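Long-range contacts in CELL WALL surface anchor family protein (Streptococcus pneumoniae, PDB 2WW8), which serves as the adhesin of the pneumococcal pilus, a surface protein that probably attaches the bacterium to host cells: residues G48-K53 with A89-I94; Q171-N176 with D200-G205; D684-N689 with D720-P725. All blocks are in the same frame, centred on the assembly; numbering follows the deposited sequence.

Contact 1 (G48-K53 with A89-I94)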
loop_
_atom_site.group_PDB
_atom_site.type_symbol
_atom_site.label_atom_id
_atom_site.label_comp_id
_atom_site.label_asym_id
_atom_site.label_seq_id
_atom_site.Cartn_x
_atom_site.Cartn_y
_atom_site.Cartn_z
ATOM N N GLY A 48 6.292 -39.076 4.491
ATOM C CA GLY A 48 5.114 -39.907 4.221
ATOM C C GLY A 48 4.273 -40.249 5.444
ATOM O O GLY A 48 4.788 -40.258 6.559
ATOM N N LYS A 49 2.982 -40.510 5.254
ATOM C CA LYS A 49 2.065 -40.857 6.342
ATOM C C LYS A 49 0.838 -41.646 5.888
ATOM O O LYS A 49 0.234 -41.310 4.868
ATOM C CB LYS A 49 1.595 -39.632 7.116
ATOM C CG LYS A 49 0.622 -39.986 8.231
ATOM C CD LYS A 49 0.038 -38.741 8.833
ATOM C CE LYS A 49 -0.804 -39.021 10.039
ATOM N NZ LYS A 49 -0.941 -37.795 10.880
ATOM N N VAL A 50 0.469 -42.682 6.639
ATOM C CA VAL A 50 -0.746 -43.460 6.370
ATOM C C VAL A 50 -1.413 -43.895 7.675
ATOM O O VAL A 50 -0.728 -44.179 8.655
ATOM C CB VAL A 50 -0.483 -44.641 5.407
ATOM C CG1 VAL A 50 0.397 -45.716 6.054
ATOM C CG2 VAL A 50 -1.801 -45.208 4.889
ATOM N N VAL A 51 -2.739 -43.910 7.704
ATOM C CA VAL A 51 -3.480 -44.226 8.922
ATOM C C VAL A 51 -4.488 -45.352 8.589
ATOM O O VAL A 51 -5.089 -45.338 7.507
ATOM C CB VAL A 51 -4.159 -42.936 9.495
ATOM C CG1 VAL A 51 -5.177 -43.232 10.608
ATOM C CG2 VAL A 51 -3.118 -41.887 9.943
ATOM N N ILE A 52 -4.647 -46.336 9.482
ATOM C CA ILE A 52 -5.632 -47.418 9.300
ATOM C C ILE A 52 -6.626 -47.502 10.452
ATOM O O ILE A 52 -6.239 -47.578 11.616
ATOM C CB ILE A 52 -5.035 -48.826 9.108
ATOM C CG1 ILE A 52 -3.921 -48.858 8.056
ATOM C CG2 ILE A 52 -6.128 -49.765 8.626
ATOM C CD1 ILE A 52 -2.506 -48.778 8.631
ATOM N N LYS A 53 -7.904 -47.459 10.092
ATOM C CA LYS A 53 -9.017 -47.657 11.012
ATOM C C LYS A 53 -9.621 -49.033 10.736
ATOM O O LYS A 53 -9.665 -49.453 9.567
ATOM C CB LYS A 53 -10.128 -46.621 10.808
ATOM C CG LYS A 53 -9.833 -45.242 11.357
ATOM C CD LYS A 53 -11.068 -44.364 11.294
ATOM C CE LYS A 53 -10.817 -43.112 12.106
ATOM N NZ LYS A 53 -12.122 -42.514 12.503
ATOM N N ALA A 89 -4.539 -46.626 13.769
ATOM C CA ALA A 89 -3.112 -46.948 13.747
ATOM C C ALA A 89 -2.352 -46.065 12.745
ATOM O O ALA A 89 -2.647 -46.067 11.555
ATOM C CB ALA A 89 -2.881 -48.419 13.455
ATOM N N ILE A 90 -1.365 -45.319 13.233
ATOM C CA ILE A 90 -0.752 -44.241 12.460
ATOM C C ILE A 90 0.712 -44.560 12.179
ATOM O O ILE A 90 1.477 -44.717 13.123
ATOM C CB ILE A 90 -0.808 -42.915 13.264
ATOM C CG1 ILE A 90 -2.208 -42.657 13.831
ATOM C CG2 ILE A 90 -0.317 -41.739 12.424
ATOM C CD1 ILE A 90 -2.202 -41.819 15.087
ATOM N N PHE A 91 1.097 -44.659 10.910
ATOM C CA PHE A 91 2.505 -44.619 10.504
ATOM C C PHE A 91 2.973 -43.219 10.053
ATOM O O PHE A 91 2.479 -42.683 9.059
ATOM C CB PHE A 91 2.766 -45.616 9.373
ATOM C CG PHE A 91 2.598 -47.057 9.769
ATOM C CD1 PHE A 91 3.702 -47.802 10.168
ATOM C CD2 PHE A 91 1.345 -47.664 9.740
ATOM C CE1 PHE A 91 3.560 -49.133 10.535
ATOM C CE2 PHE A 91 1.182 -48.999 10.104
ATOM C CZ PHE A 91 2.294 -49.739 10.502
ATOM N N SER A 92 3.938 -42.640 10.765
ATOM C CA SER A 92 4.477 -41.301 10.495
ATOM C C SER A 92 5.854 -41.366 9.826
ATOM O O SER A 92 6.436 -42.443 9.714
ATOM C CB SER A 92 4.666 -40.578 11.829
ATOM O OG SER A 92 3.422 -40.398 12.472
ATOM N N ASN A 93 6.402 -40.238 9.383
ATOM C CA ASN A 93 7.808 -40.199 8.994
ATOM C C ASN A 93 8.320 -41.280 8.042
ATOM O O ASN A 93 9.418 -41.830 8.195
ATOM C CB ASN A 93 8.656 -40.154 10.256
ATOM C CG ASN A 93 8.413 -38.889 11.021
ATOM O OD1 ASN A 93 7.345 -38.687 11.596
ATOM N ND2 ASN A 93 9.397 -38.000 10.999
ATOM N N ILE A 94 7.498 -41.567 7.038
ATOM C CA ILE A 94 7.780 -42.638 6.101
ATOM C C ILE A 94 8.616 -42.053 4.971
ATOM O O ILE A 94 8.300 -41.008 4.399
ATOM C CB ILE A 94 6.484 -43.319 5.594
ATOM C CG1 ILE A 94 5.529 -43.630 6.755
ATOM C CG2 ILE A 94 6.814 -44.556 4.766
ATOM C CD1 ILE A 94 4.062 -43.775 6.350
HETATM O O HOH W 1 4.678 -38.165 8.428
#

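Contact 2 (Q171-N176 with D200-G205)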
loop_
_atom_site.group_PDB
_atom_site.type_symbol
_atom_site.label_atom_id
_atom_site.label_comp_id
_atom_site.label_asym_id
_atom_site.label_seq_id
_atom_site.Cartn_x
_atom_site.Cartn_y
_atom_site.Cartn_z
ATOM N N GLN A 171 -2.766 -21.612 11.882
ATOM C CA GLN A 171 -1.519 -21.358 11.153
ATOM C C GLN A 171 -1.770 -20.701 9.802
ATOM O O GLN A 171 -2.903 -20.670 9.326
ATOM C CB GLN A 171 -0.727 -22.657 10.973
ATOM C CG GLN A 171 -0.318 -23.334 12.297
ATOM C CD GLN A 171 0.665 -22.474 13.094
ATOM O OE1 GLN A 171 0.273 -21.800 14.049
ATOM N NE2 GLN A 171 1.936 -22.480 12.696
ATOM N N HIS A 172 -0.721 -20.180 9.166
ATOM C CA HIS A 172 -0.908 -19.416 7.939
ATOM C C HIS A 172 -0.251 -20.104 6.750
ATOM O O HIS A 172 0.820 -20.724 6.854
ATOM C CB HIS A 172 -0.380 -17.992 8.118
ATOM C CG HIS A 172 -1.281 -17.107 8.916
ATOM N ND1 HIS A 172 -1.446 -17.235 10.281
ATOM C CD2 HIS A 172 -2.072 -16.071 8.541
ATOM C CE1 HIS A 172 -2.302 -16.323 10.715
ATOM N NE2 HIS A 172 -2.689 -15.598 9.679
ATOM N N LYS A 173 -0.898 -19.935 5.605
ATOM C CA LYS A 173 -0.471 -20.532 4.339
ATOM C C LYS A 173 0.348 -19.605 3.421
ATOM O O LYS A 173 0.979 -20.055 2.452
ATOM C CB LYS A 173 -1.688 -21.149 3.641
ATOM C CG LYS A 173 -2.041 -22.489 4.239
ATOM C CD LYS A 173 -3.365 -23.042 3.753
ATOM C CE LYS A 173 -3.221 -23.581 2.342
ATOM N NZ LYS A 173 -4.359 -24.477 1.964
ATOM N N ALA A 174 0.393 -18.323 3.763
ATOM C CA ALA A 174 1.038 -17.347 2.886
ATOM C C ALA A 174 1.657 -16.203 3.668
ATOM O O ALA A 174 1.129 -15.833 4.735
ATOM C CB ALA A 174 0.037 -16.795 1.887
ATOM N N LEU A 175 2.741 -15.672 3.092
ATOM C CA LEU A 175 3.596 -14.601 3.649
ATOM C C LEU A 175 3.869 -13.513 2.607
ATOM O O LEU A 175 4.171 -13.810 1.432
ATOM C CB LEU A 175 4.961 -15.107 4.171
ATOM C CG LEU A 175 4.923 -16.328 5.124
ATOM C CD1 LEU A 175 6.299 -16.934 5.330
ATOM C CD2 LEU A 175 4.276 -16.015 6.475
ATOM N N ASN A 176 3.784 -12.268 3.070
ATOM C CA ASN A 176 4.130 -11.119 2.272
ATOM C C ASN A 176 5.379 -10.476 2.874
ATOM O O ASN A 176 5.607 -10.548 4.090
ATOM C CB ASN A 176 3.002 -10.089 2.277
ATOM C CG ASN A 176 2.062 -10.243 1.083
ATOM O OD1 ASN A 176 2.413 -10.824 0.040
ATOM N ND2 ASN A 176 0.844 -9.714 1.231
ATOM N N ASP A 200 -8.209 -23.216 0.096
ATOM C CA ASP A 200 -8.137 -24.675 0.039
ATOM C C ASP A 200 -7.475 -25.170 -1.221
ATOM O O ASP A 200 -6.861 -26.234 -1.230
ATOM C CB ASP A 200 -9.516 -25.343 0.182
ATOM C CG ASP A 200 -10.135 -25.113 1.561
ATOM O OD1 ASP A 200 -9.509 -24.509 2.476
ATOM O OD2 ASP A 200 -11.291 -25.555 1.747
ATOM N N ASP A 201 -7.595 -24.405 -2.288
ATOM C CA ASP A 201 -6.942 -24.768 -3.530
ATOM C C ASP A 201 -5.631 -24.004 -3.843
ATOM O O ASP A 201 -5.065 -24.097 -4.942
ATOM C CB ASP A 201 -7.997 -24.611 -4.617
ATOM C CG ASP A 201 -7.566 -25.231 -5.922
ATOM O OD1 ASP A 201 -7.138 -26.402 -5.884
ATOM O OD2 ASP A 201 -7.653 -24.533 -6.966
ATOM N N ASN A 202 -5.135 -23.248 -2.869
ATOM C CA ASN A 202 -3.861 -22.535 -3.012
ATOM C C ASN A 202 -3.728 -21.546 -4.168
ATOM O O ASN A 202 -2.691 -21.533 -4.851
ATOM C CB ASN A 202 -2.729 -23.550 -3.108
ATOM C CG ASN A 202 -2.740 -24.515 -1.933
ATOM O OD1 ASN A 202 -2.795 -24.087 -0.773
ATOM N ND2 ASN A 202 -2.713 -25.817 -2.225
ATOM N N GLN A 203 -4.755 -20.716 -4.341
ATOM C CA GLN A 203 -4.910 -19.794 -5.465
ATOM C C GLN A 203 -4.869 -18.398 -4.885
ATOM O O GLN A 203 -5.613 -18.095 -3.937
ATOM C CB GLN A 203 -6.271 -19.991 -6.127
ATOM C CG GLN A 203 -6.305 -21.184 -7.054
ATOM C CD GLN A 203 -7.599 -21.302 -7.823
ATOM O OE1 GLN A 203 -8.177 -20.294 -8.223
ATOM N NE2 GLN A 203 -8.081 -22.524 -8.016
ATOM N N TYR A 204 -3.982 -17.577 -5.447
ATOM C CA TYR A 204 -3.775 -16.211 -4.940
ATOM C C TYR A 204 -3.652 -15.229 -6.073
ATOM O O TYR A 204 -3.165 -15.552 -7.184
ATOM C CB TYR A 204 -2.452 -16.166 -4.166
ATOM C CG TYR A 204 -2.396 -17.138 -2.988
ATOM C CD1 TYR A 204 -2.063 -18.476 -3.171
ATOM C CD2 TYR A 204 -2.729 -16.710 -1.712
ATOM C CE1 TYR A 204 -2.017 -19.365 -2.080
ATOM C CE2 TYR A 204 -2.671 -17.567 -0.631
ATOM C CZ TYR A 204 -2.330 -18.889 -0.812
ATOM O OH TYR A 204 -2.301 -19.723 0.314
ATOM N N GLY A 205 -4.051 -13.999 -5.753
ATOM C CA GLY A 205 -3.759 -12.885 -6.646
ATOM C C GLY A 205 -2.476 -12.145 -6.273
ATOM O O GLY A 205 -2.260 -11.880 -5.080
HETATM O O HOH W 2 -5.352 -27.150 1.328
#

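Contact 3 (D684-N689 with D720-P725)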
loop_
_atom_site.group_PDB
_atom_site.type_symbol
_atom_site.label_atom_id
_atom_site.label_comp_id
_atom_site.label_asym_id
_atom_site.label_seq_id
_atom_site.Cartn_x
_atom_site.Cartn_y
_atom_site.Cartn_z
ATOM N N ASP A 684 0.578 -28.898 -7.716
ATOM C CA ASP A 684 0.195 -30.096 -6.975
ATOM C C ASP A 684 1.343 -30.909 -6.388
ATOM O O ASP A 684 1.063 -31.741 -5.532
ATOM C CB ASP A 684 -0.621 -31.038 -7.859
ATOM C CG ASP A 684 -2.075 -30.645 -7.928
ATOM O OD1 ASP A 684 -2.482 -29.677 -7.239
ATOM O OD2 ASP A 684 -2.806 -31.345 -8.671
ATOM N N GLU A 685 2.592 -30.693 -6.822
ATOM C CA GLU A 685 3.694 -31.575 -6.409
ATOM C C GLU A 685 4.439 -30.983 -5.216
ATOM O O GLU A 685 5.542 -31.429 -4.894
ATOM C CB GLU A 685 4.668 -31.950 -7.552
ATOM C CG GLU A 685 4.020 -32.561 -8.801
ATOM C CD GLU A 685 3.484 -33.974 -8.614
ATOM O OE1 GLU A 685 4.256 -34.860 -8.171
ATOM O OE2 GLU A 685 2.291 -34.204 -8.935
ATOM N N PHE A 686 3.837 -29.970 -4.589
ATOM C CA PHE A 686 4.468 -29.305 -3.445
ATOM C C PHE A 686 4.966 -30.271 -2.383
ATOM O O PHE A 686 4.425 -31.370 -2.213
ATOM C CB PHE A 686 3.547 -28.290 -2.749
ATOM C CG PHE A 686 2.293 -28.888 -2.124
ATOM C CD1 PHE A 686 1.137 -29.054 -2.880
ATOM C CD2 PHE A 686 2.275 -29.247 -0.776
ATOM C CE1 PHE A 686 -0.025 -29.570 -2.321
ATOM C CE2 PHE A 686 1.132 -29.798 -0.185
ATOM C CZ PHE A 686 -0.025 -29.981 -0.964
ATOM N N VAL A 687 5.960 -29.813 -1.632
ATOM C CA VAL A 687 6.296 -30.509 -0.392
ATOM C C VAL A 687 5.488 -29.983 0.785
ATOM O O VAL A 687 5.492 -28.802 1.084
ATOM C CB VAL A 687 7.805 -30.431 -0.112
ATOM C CG1 VAL A 687 8.160 -31.007 1.258
ATOM C CG2 VAL A 687 8.584 -31.162 -1.225
ATOM N N SER A 688 4.827 -30.872 1.511
ATOM C CA SER A 688 4.013 -30.454 2.643
ATOM C C SER A 688 4.742 -29.473 3.576
ATOM O O SER A 688 5.873 -29.739 3.941
ATOM C CB SER A 688 3.558 -31.721 3.397
ATOM O OG SER A 688 2.316 -31.500 4.041
ATOM N N ASN A 689 4.102 -28.362 3.946
ATOM C CA ASN A 689 4.547 -27.444 5.007
ATOM C C ASN A 689 5.594 -26.402 4.581
ATOM O O ASN A 689 5.880 -25.421 5.291
ATOM C CB ASN A 689 5.007 -28.248 6.241
ATOM C CG ASN A 689 3.850 -28.601 7.160
ATOM O OD1 ASN A 689 2.912 -27.823 7.327
ATOM N ND2 ASN A 689 3.916 -29.770 7.783
ATOM N N ASP A 720 1.316 -25.291 1.440
ATOM C CA ASP A 720 0.142 -26.087 1.813
ATOM C C ASP A 720 0.625 -27.308 2.599
ATOM O O ASP A 720 1.835 -27.557 2.640
ATOM C CB ASP A 720 -0.695 -26.548 0.611
ATOM C CG ASP A 720 -2.129 -26.947 1.002
ATOM O OD1 ASP A 720 -2.575 -26.715 2.151
ATOM O OD2 ASP A 720 -2.834 -27.517 0.153
ATOM N N VAL A 721 -0.305 -28.028 3.225
ATOM C CA VAL A 721 0.052 -29.227 3.992
ATOM C C VAL A 721 -0.674 -30.388 3.321
ATOM O O VAL A 721 -1.878 -30.294 3.046
ATOM C CB VAL A 721 -0.295 -29.113 5.506
ATOM C CG1 VAL A 721 -1.776 -28.837 5.741
ATOM C CG2 VAL A 721 0.076 -30.396 6.261
ATOM N N ARG A 722 0.049 -31.453 3.004
ATOM C CA ARG A 722 -0.564 -32.498 2.209
ATOM C C ARG A 722 -1.519 -33.341 3.066
ATOM O O ARG A 722 -1.262 -33.574 4.252
ATOM C CB ARG A 722 0.543 -33.341 1.613
ATOM C CG ARG A 722 0.162 -33.989 0.321
ATOM C CD ARG A 722 1.479 -34.585 -0.127
ATOM N NE ARG A 722 2.148 -33.718 -1.081
ATOM C CZ ARG A 722 1.621 -33.478 -2.273
ATOM N NH1 ARG A 722 0.452 -34.041 -2.563
ATOM N NH2 ARG A 722 2.229 -32.681 -3.145
ATOM N N LYS A 723 -2.637 -33.757 2.483
ATOM C CA LYS A 723 -3.549 -34.689 3.166
ATOM C C LYS A 723 -3.011 -36.114 3.199
ATOM O O LYS A 723 -2.278 -36.559 2.304
ATOM C CB LYS A 723 -4.932 -34.685 2.528
ATOM C CG LYS A 723 -5.731 -33.462 2.905
ATOM C CD LYS A 723 -6.810 -33.285 1.877
ATOM C CE LYS A 723 -7.486 -31.934 1.989
ATOM N NZ LYS A 723 -8.940 -32.214 1.732
ATOM N N TYR A 724 -3.376 -36.839 4.247
ATOM C CA TYR A 724 -2.896 -38.214 4.345
ATOM C C TYR A 724 -4.031 -39.201 4.072
ATOM O O TYR A 724 -5.189 -38.915 4.371
ATOM C CB TYR A 724 -2.164 -38.479 5.669
ATOM C CG TYR A 724 -3.077 -38.361 6.849
ATOM C CD1 TYR A 724 -3.931 -39.415 7.184
ATOM C CD2 TYR A 724 -3.110 -37.197 7.606
ATOM C CE1 TYR A 724 -4.795 -39.311 8.246
ATOM C CE2 TYR A 724 -3.972 -37.086 8.688
ATOM C CZ TYR A 724 -4.802 -38.157 8.996
ATOM O OH TYR A 724 -5.677 -38.085 10.048
ATOM N N PRO A 725 -3.692 -40.357 3.482
ATOM C CA PRO A 725 -4.676 -41.444 3.313
ATOM C C PRO A 725 -5.045 -42.185 4.602
ATOM O O PRO A 725 -4.160 -42.525 5.400
ATOM C CB PRO A 725 -4.013 -42.391 2.297
ATOM C CG PRO A 725 -2.553 -42.111 2.419
ATOM C CD PRO A 725 -2.371 -40.691 2.917
HETATM O O HOH W 3 -1.689 -32.801 -4.222
HETATM O O HOH W 4 3.776 -26.256 0.503
#

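Contact 1 (G48-K53 with A89-I94)
V50 and F91 face each other as a hydrogen-bonded pair in an antiparallel ladder of the prealbumin-like domain, where strand 48-55 runs beside the outermost strand 88-94 of its sheet. The apolar side chains of V50, I52, F91 and I94, with the small A89 beside them, share the buried face and suit a beta-sandwich core closed by F67, L69 and L101. The F91 ring meets I52 at its edge, CE2 lying 4.0 Å from I52 CD1. V50 turns CG1 between its own backbone N and carbonyl carbon (chi1 68°), which sets that methyl 4.1 Å from F91 CB. On the other face V51 and I90 stand side by side, V51 CG2 3.7 Å from I90 CG2. K49, its chain extended beyond CG, brings CE 3.6 Å from I90 CG2, while NZ goes on to a salt bridge with E139. The ladder closes in a G1 beta bulge, N93 and I94 both opposite G48. G48, without a side chain, lets I94 O come close, and G48 N bonds to I94 O at 2.8 Å. G48 O accepts I94 N at 3.0 Å, and a water bridges that same oxygen to N93 N.

Contact 2 (Q171-N176 with D200-G205)
K173, at an irregular point of strand 171-184, reaches N202, just before strand 203-218. The two strands belong to an antiparallel beta array but are not direct neighbours: strand 187-196 pairs with both. The segments therefore meet through side chains, with the CA atoms of A174 and Y204 9.3 Å apart. The lysine chain and the asparagine side chain cross at about a right angle. A bend at chi3 (76°) turns the far half of K173 so that both CE and NZ lie beside the amide oxygen, and NZ makes a weak hydrogen bond of 3.2 Å to N202 OD1. A long, flexible amine suits this place because its ammonium group can serve several acceptors: L199 O takes a hydrogen bond from it, and D720 pairs with it in a salt bridge. That carboxylate also accepts N202 ND2, which supports the way the amide is turned. Beside this polar cluster, the ring of Y204 lies against A174. The small alanine meets it obliquely, CB 3.8 Å from Y204 CE2, and I193 of the intervening strand touches both residues. Y204 OH comes up against the start of the lysine chain, 3.7 Å from K173 CB. A water lies 2.9 Å from K173 NZ, a weak bond, and 3.1 Å from D200 O, which it may also serve.

Contact 3 (D684-N689 with D720-P725)
F686 and R722 are brought face to face by two torsions: the phenylalanine holds CG between its backbone N and carbonyl carbon (chi1 63°), and the arginine chain bends at chi3 (-97°) to fold its guanidinium back onto the ring. The two flat groups stack with planes 14° apart, and R722 CZ sits 4.2 Å from the F686 ring centroid, almost on the ring normal, a cation-pi contact. On the opposite face of the ring D720 lays its CB in a CH-pi contact, so the phenylalanine is held between an arginine and an aspartate. Arginine suits the place because its planar group can stack and still donate in its own plane: NH2 bonds to D684 O at 2.8 Å and to F686 O at 2.7 Å. The two bonds hold the guanidinium in its plane against loop 684-689 and would oppose its rotation. A water joins R722 NH1 to D684 O as well. Further along, S688 sends its hydroxyl to the backbone: OG takes R722 N, though the 2.5 Å separation is too short to be taken at face value. N689 N gives D720 O a nearly straight bond of 2.7 Å. N689 OD1 lies alongside V721 but has its own hydrogen bond from S142 N. This is a cation-pi stack joining the irregular loop 684-689, after strand 673-682 in the Ig-like family region, to the loop that leads into strand 724-730.

The segment 720-725 connects all three contacts. At its start, the carboxylate of D720 is the joint between contacts 2 and 3: K173 NZ lies 2.9 Å from D720 OD1, and N202 ND2 is 2.9 Å from D720 OD2. At its end, P725 O lies 3.0 Å from V51 N of contact 1, where strand 724-730 pairs in parallel with strand 48-55 on the side away from 88-94. The centre of contact 3 is about 14 Å from that of contact 1 and about 13 Å from that of contact 2, whereas contacts 1 and 2 do not touch, their nearest atoms about 15 Å apart. No ligand of the magnesium or calcium ions belongs to these contacts.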